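Local coordinates for protein kallistatin (Homo sapiens, PDB 6F4V) that inhibits tissue kallikrein, a serine protease, as a secreted serpin that forms a stable equimolar complex with the enzyme and is cleaved at its reactive site, at residues G131-I136 / S153-D158; A96-H101 / N137-K142. All blocks are in the same frame, centred on the assembly; numbering follows the deposited sequence.

In the fold
Along the chain the segments come in the order 96-101, 131-136, 137-142 and 153-158, so contacts 1 and 2 interleave, their centres about 9 Å apart. Both use helix 129-143, the helix F of serpins: contact 1 joins its first half to the loop that follows it, contact 2 its second half to strand 89-100 of the large sheet it lies across. They meet at Phe-98, whose CG lies 3.7 Å from Ile-136 CG1. Strand 328-340, antiparallel between 159-172 and 312-324, is consistent with an inserted reactive-centre loop, as in cleaved serpins. The two contacts thus hold helix F and the loop after it against one face of a sheet that insertion has probably expanded.

Contact 1 of 2, residues G131-I136 / S153-D158; sequences GTIQLI and SELKKD
The flat group at this interface is the peptide joining Glu-154 to Leu-155, and Ile-133 sits over one of its faces. Ile-133 CD1 stands almost directly above Leu-155 N, at 4.0 Å, and farther from Glu-154 C, at 4.3 Å, a displacement that places the methyl toward the nitrogen end of the peptide. The touching side chains themselves are all branched and none is planar. Ile-133 and Leu-155 run past one another in opposite directions: Leu-155 CB lies 3.7 Å from Ile-133 CD1 and equally close to Ile-133 CG1. An extended chi2 of 174° carries CD1 of Ile-133 outward from the helix to the loop backbone. In Leu-155, CG is anti to the backbone N (chi1 -172°), and with chi2 at 66° CD2 is directed toward the helix, 3.9 Å from Ile-133 CG1. The Leu-155 and Thr-132 side chains cross at about a right angle, CD2 of Leu-155 meeting CG2 of Thr-132 at 3.7 Å. Thr-132 divides its two branches: the methyl serves Leu-155, while OG1, beside the backbone N, is hydrogen-bonded to Thr-124 OG1 and to Asp-128 O. Beyond the segments, Leu-155 also packs on Phe-126, Thr-129 and Val-162, the last on strand 159-172, which this loop leads into. With an alanine in place of Ile-133, CB of Leu-155 would probably lose its main partner on the helix and the Glu-154 peptide the methyl over its face. With 175 Å² buried in total and OG1, the one polar atom among the Thr-132, Ile-133 and Leu-155 side chains, engaged elsewhere, the return loop is held to helix 129-143 here by apolar contact, so the fit depends on the shape of the aliphatic side chains, with no charge pairing across it.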
loop_
_atom_site.group_PDB
_atom_site.type_symbol
_atom_site.label_atom_id
_atom_site.label_comp_id
_atom_site.label_asym_id
_atom_site.label_seq_id
_atom_site.Cartn_x
_atom_site.Cartn_y
_atom_site.Cartn_z
ATOM N N GLY A 131 -21.603 -16.318 -6.784
ATOM C CA GLY A 131 -20.566 -17.326 -6.598
ATOM C C GLY A 131 -19.155 -16.829 -6.919
ATOM O O GLY A 131 -18.187 -17.229 -6.269
ATOM N N THR A 132 -19.039 -15.977 -7.929
ATOM C CA THR A 132 -17.730 -15.493 -8.373
ATOM C C THR A 132 -17.188 -14.459 -7.378
ATOM O O THR A 132 -16.028 -14.513 -7.023
ATOM C CB THR A 132 -17.799 -14.918 -9.812
ATOM O OG1 THR A 132 -18.105 -15.973 -10.733
ATOM C CG2 THR A 132 -16.447 -14.293 -10.240
ATOM N N ILE A 133 -18.039 -13.541 -6.931
ATOM C CA ILE A 133 -17.704 -12.609 -5.861
ATOM C C ILE A 133 -17.212 -13.354 -4.619
ATOM O O ILE A 133 -16.184 -12.980 -4.039
ATOM C CB ILE A 133 -18.869 -11.649 -5.526
ATOM C CG1 ILE A 133 -18.933 -10.534 -6.580
ATOM C CG2 ILE A 133 -18.697 -10.999 -4.148
ATOM C CD1 ILE A 133 -20.121 -9.596 -6.448
ATOM N N GLN A 134 -17.940 -14.396 -4.213
ATOM C CA GLN A 134 -17.535 -15.191 -3.046
ATOM C C GLN A 134 -16.181 -15.882 -3.287
ATOM O O GLN A 134 -15.319 -15.870 -2.397
ATOM C CB GLN A 134 -18.617 -16.227 -2.679
ATOM C CG GLN A 134 -18.476 -16.828 -1.279
ATOM C CD GLN A 134 -19.223 -18.148 -1.110
ATOM O OE1 GLN A 134 -19.305 -18.956 -2.034
ATOM N NE2 GLN A 134 -19.754 -18.377 0.087
ATOM N N LEU A 135 -15.997 -16.483 -4.466
ATOM C CA LEU A 135 -14.735 -17.162 -4.790
ATOM C C LEU A 135 -13.524 -16.201 -4.707
ATOM O O LEU A 135 -12.500 -16.532 -4.107
ATOM C CB LEU A 135 -14.802 -17.798 -6.182
ATOM C CG LEU A 135 -13.544 -18.524 -6.684
ATOM C CD1 LEU A 135 -13.343 -19.879 -5.997
ATOM C CD2 LEU A 135 -13.572 -18.675 -8.200
ATOM N N ILE A 136 -13.659 -15.028 -5.317
ATOM C CA ILE A 136 -12.570 -14.035 -5.332
ATOM C C ILE A 136 -12.335 -13.516 -3.932
ATOM O O ILE A 136 -11.197 -13.496 -3.455
ATOM C CB ILE A 136 -12.856 -12.843 -6.274
ATOM C CG1 ILE A 136 -12.996 -13.318 -7.723
ATOM C CG2 ILE A 136 -11.740 -11.799 -6.152
ATOM C CD1 ILE A 136 -13.528 -12.267 -8.676
ATOM N N SER A 153 -16.608 -5.506 -4.123
ATOM C CA SER A 153 -17.942 -5.138 -3.599
ATOM C C SER A 153 -19.046 -5.032 -4.666
ATOM O O SER A 153 -20.214 -4.926 -4.305
ATOM C CB SER A 153 -17.847 -3.818 -2.840
ATOM O OG SER A 153 -17.196 -2.850 -3.640
ATOM N N GLU A 154 -18.669 -5.007 -5.956
ATOM C CA GLU A 154 -19.594 -5.073 -7.108
ATOM C C GLU A 154 -18.933 -5.896 -8.189
ATOM O O GLU A 154 -17.696 -5.876 -8.313
ATOM C CB GLU A 154 -19.793 -3.714 -7.789
ATOM C CG GLU A 154 -20.221 -2.553 -6.945
ATOM C CD GLU A 154 -20.108 -1.237 -7.701
ATOM O OE1 GLU A 154 -19.829 -0.207 -7.035
ATOM O OE2 GLU A 154 -20.281 -1.237 -8.954
ATOM N N LEU A 155 -19.748 -6.537 -9.022
ATOM C CA LEU A 155 -19.256 -7.268 -10.179
ATOM C C LEU A 155 -20.356 -7.290 -11.243
ATOM O O LEU A 155 -21.443 -7.801 -10.981
ATOM C CB LEU A 155 -18.877 -8.696 -9.766
ATOM C CG LEU A 155 -18.158 -9.555 -10.800
ATOM C CD1 LEU A 155 -16.783 -8.972 -11.086
ATOM C CD2 LEU A 155 -18.053 -10.995 -10.317
ATOM N N LYS A 156 -20.091 -6.724 -12.420
ATOM C CA LYS A 156 -21.086 -6.725 -13.504
ATOM C C LYS A 156 -21.168 -8.092 -14.177
ATOM O O LYS A 156 -20.202 -8.872 -14.153
ATOM C CB LYS A 156 -20.764 -5.644 -14.533
ATOM C CG LYS A 156 -20.773 -4.231 -13.970
ATOM C CD LYS A 156 -20.758 -3.189 -15.086
ATOM C CE LYS A 156 -21.200 -1.815 -14.585
ATOM N NZ LYS A 156 -20.300 -1.277 -13.524
ATOM N N LYS A 157 -22.317 -8.387 -14.792
ATOM C CA LYS A 157 -22.539 -9.705 -15.416
ATOM C C LYS A 157 -21.734 -9.912 -16.698
ATOM O O LYS A 157 -21.550 -11.044 -17.123
ATOM C CB LYS A 157 -24.042 -9.961 -15.694
ATOM C CG LYS A 157 -24.892 -10.171 -14.433
ATOM C CD LYS A 157 -26.389 -10.329 -14.724
ATOM C CE LYS A 157 -26.715 -11.497 -15.657
ATOM N NZ LYS A 157 -26.057 -12.781 -15.275
ATOM N N ASP A 158 -21.259 -8.824 -17.305
ATOM C CA ASP A 158 -20.456 -8.878 -18.541
ATOM C C ASP A 158 -18.923 -8.851 -18.300
ATOM O O ASP A 158 -18.145 -8.589 -19.219
ATOM C CB ASP A 158 -20.874 -7.731 -19.485
ATOM C CG ASP A 158 -20.849 -6.358 -18.813
ATOM O OD1 ASP A 158 -20.686 -6.290 -17.577
ATOM O OD2 ASP A 158 -21.014 -5.342 -19.524
#

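Contact 2 of 2, residues A96-H101 / N137-K142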
loop_
_atom_site.group_PDB
_atom_site.type_symbol
_atom_site.label_atom_id
_atom_site.label_comp_id
_atom_site.label_asym_id
_atom_site.label_seq_id
_atom_site.Cartn_x
_atom_site.Cartn_y
_atom_site.Cartn_z
ATOM N N ALA A 96 -3.342 -13.140 -8.830
ATOM C CA ALA A 96 -4.204 -14.131 -9.424
ATOM C C ALA A 96 -5.048 -13.502 -10.526
ATOM O O ALA A 96 -5.348 -12.288 -10.498
ATOM C CB ALA A 96 -5.093 -14.747 -8.353
ATOM N N LEU A 97 -5.411 -14.338 -11.500
ATOM C CA LEU A 97 -6.357 -13.972 -12.493
ATOM C C LEU A 97 -7.531 -14.952 -12.377
ATOM O O LEU A 97 -7.344 -16.179 -12.389
ATOM C CB LEU A 97 -5.750 -14.107 -13.891
ATOM C CG LEU A 97 -4.511 -13.277 -14.230
ATOM C CD1 LEU A 97 -4.045 -13.658 -15.626
ATOM C CD2 LEU A 97 -4.825 -11.798 -14.144
ATOM N N PHE A 98 -8.718 -14.393 -12.279
ATOM C CA PHE A 98 -9.952 -15.142 -12.339
ATOM C C PHE A 98 -10.470 -15.004 -13.766
ATOM O O PHE A 98 -10.834 -13.921 -14.186
ATOM C CB PHE A 98 -10.914 -14.632 -11.270
ATOM C CG PHE A 98 -10.435 -14.926 -9.895
ATOM C CD1 PHE A 98 -9.546 -14.072 -9.256
ATOM C CD2 PHE A 98 -10.838 -16.089 -9.239
ATOM C CE1 PHE A 98 -9.084 -14.359 -7.984
ATOM C CE2 PHE A 98 -10.366 -16.385 -7.969
ATOM C CZ PHE A 98 -9.493 -15.517 -7.339
ATOM N N LEU A 99 -10.442 -16.114 -14.510
ATOM C CA LEU A 99 -10.672 -16.134 -15.949
ATOM C C LEU A 99 -12.036 -16.723 -16.275
ATOM O O LEU A 99 -12.409 -17.734 -15.704
ATOM C CB LEU A 99 -9.613 -17.010 -16.600
ATOM C CG LEU A 99 -8.153 -16.622 -16.378
ATOM C CD1 LEU A 99 -7.246 -17.658 -17.017
ATOM C CD2 LEU A 99 -7.873 -15.238 -16.934
ATOM N N SER A 100 -12.760 -16.109 -17.200
ATOM C CA SER A 100 -14.044 -16.650 -17.652
ATOM C C SER A 100 -13.838 -18.086 -18.167
ATOM O O SER A 100 -12.930 -18.320 -18.958
ATOM C CB SER A 100 -14.639 -15.772 -18.763
ATOM O OG SER A 100 -15.883 -16.293 -19.229
ATOM N N HIS A 101 -14.644 -19.033 -17.681
ATOM C CA HIS A 101 -14.692 -20.400 -18.241
ATOM C C HIS A 101 -14.849 -20.454 -19.773
ATOM O O HIS A 101 -14.375 -21.395 -20.387
ATOM C CB HIS A 101 -15.839 -21.233 -17.615
ATOM C CG HIS A 101 -15.451 -21.985 -16.377
ATOM N ND1 HIS A 101 -16.169 -21.905 -15.200
ATOM C CD2 HIS A 101 -14.439 -22.859 -16.140
ATOM C CE1 HIS A 101 -15.606 -22.678 -14.286
ATOM N NE2 HIS A 101 -14.551 -23.264 -14.829
ATOM N N ASN A 137 -13.410 -13.128 -3.253
ATOM C CA ASN A 137 -13.274 -12.542 -1.937
ATOM C C ASN A 137 -12.759 -13.493 -0.873
ATOM O O ASN A 137 -11.955 -13.073 -0.016
ATOM C CB ASN A 137 -14.552 -11.838 -1.495
ATOM C CG ASN A 137 -14.788 -10.544 -2.264
ATOM O OD1 ASN A 137 -13.882 -10.033 -2.938
ATOM N ND2 ASN A 137 -15.994 -10.016 -2.182
ATOM N N ASP A 138 -13.176 -14.758 -0.934
ATOM C CA ASP A 138 -12.645 -15.780 -0.031
ATOM C C ASP A 138 -11.159 -15.998 -0.257
ATOM O O ASP A 138 -10.435 -16.190 0.694
ATOM C CB ASP A 138 -13.351 -17.140 -0.211
ATOM C CG ASP A 138 -14.779 -17.169 0.336
ATOM O OD1 ASP A 138 -15.202 -16.290 1.123
ATOM O OD2 ASP A 138 -15.494 -18.120 -0.048
ATOM N N HIS A 139 -10.716 -16.029 -1.512
ATOM C CA HIS A 139 -9.286 -16.179 -1.836
ATOM C C HIS A 139 -8.462 -15.041 -1.228
ATOM O O HIS A 139 -7.476 -15.280 -0.520
ATOM C CB HIS A 139 -9.072 -16.245 -3.350
ATOM C CG HIS A 139 -7.631 -16.322 -3.762
ATOM N ND1 HIS A 139 -6.842 -17.420 -3.499
ATOM C CD2 HIS A 139 -6.842 -15.451 -4.440
ATOM C CE1 HIS A 139 -5.623 -17.214 -3.967
ATOM N NE2 HIS A 139 -5.599 -16.031 -4.554
ATOM N N VAL A 140 -8.906 -13.809 -1.444
ATOM C CA VAL A 140 -8.211 -12.654 -0.879
ATOM C C VAL A 140 -8.211 -12.684 0.664
ATOM O O VAL A 140 -7.178 -12.413 1.313
ATOM C CB VAL A 140 -8.793 -11.331 -1.445
ATOM C CG1 VAL A 140 -8.207 -10.124 -0.712
ATOM C CG2 VAL A 140 -8.537 -11.243 -2.953
ATOM N N LYS A 141 -9.366 -12.997 1.243
ATOM C CA LYS A 141 -9.499 -13.093 2.701
ATOM C C LYS A 141 -8.535 -14.130 3.278
ATOM O O LYS A 141 -7.853 -13.862 4.271
ATOM C CB LYS A 141 -10.943 -13.449 3.072
ATOM C CG LYS A 141 -11.281 -13.411 4.548
ATOM C CD LYS A 141 -12.666 -14.009 4.777
ATOM C CE LYS A 141 -13.257 -13.584 6.110
ATOM N NZ LYS A 141 -12.308 -13.756 7.255
ATOM N N LYS A 142 -8.470 -15.297 2.634
ATOM C CA LYS A 142 -7.587 -16.359 3.095
ATOM C C LYS A 142 -6.118 -15.908 3.016
ATOM O O LYS A 142 -5.354 -16.049 3.967
ATOM C CB LYS A 142 -7.810 -17.605 2.254
ATOM C CG LYS A 142 -6.887 -18.763 2.553
ATOM C CD LYS A 142 -7.388 -20.012 1.844
ATOM C CE LYS A 142 -6.338 -21.105 1.856
ATOM N NZ LYS A 142 -5.860 -21.382 3.236
#
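Where helix 129-143, the serpin helix F, lies across one face of the large beta sheet, Ala-96 and Phe-98 of strand 89-100 meet His-139 of the helix. The two rings form an offset edge-to-face pair, with the edge of Phe-98 turned toward His-139, the planes at 70° and the centroids of the Phe-98 and His-139 rings 5.9 Å apart. The nearest atoms are Phe-98 CZ and His-139 CD2, at 3.9 Å, and CZ also reaches His-139 CB at 4.1 Å. In His-139, CG stands anti to the backbone N (chi1 177°), an orientation that carries the imidazole away from the helix toward strand 89-100. Ala-96 and Phe-98, two positions apart, point the same way, as alternation in a strand requires; both side chains lie on the face of the sheet that helix F crosses. Ala-96 adds its methyl, with CB 4.0 Å from His-139 NE2. Phe-122 on the adjoining strand 120-124 extends the aromatic group, stacking with Phe-98 and making an edge-to-face pair with His-139. On the other flank, backbone hydrogen bonds tie Ala-96 to Val-164 and Phe-98 to Val-162 of strand 159-172.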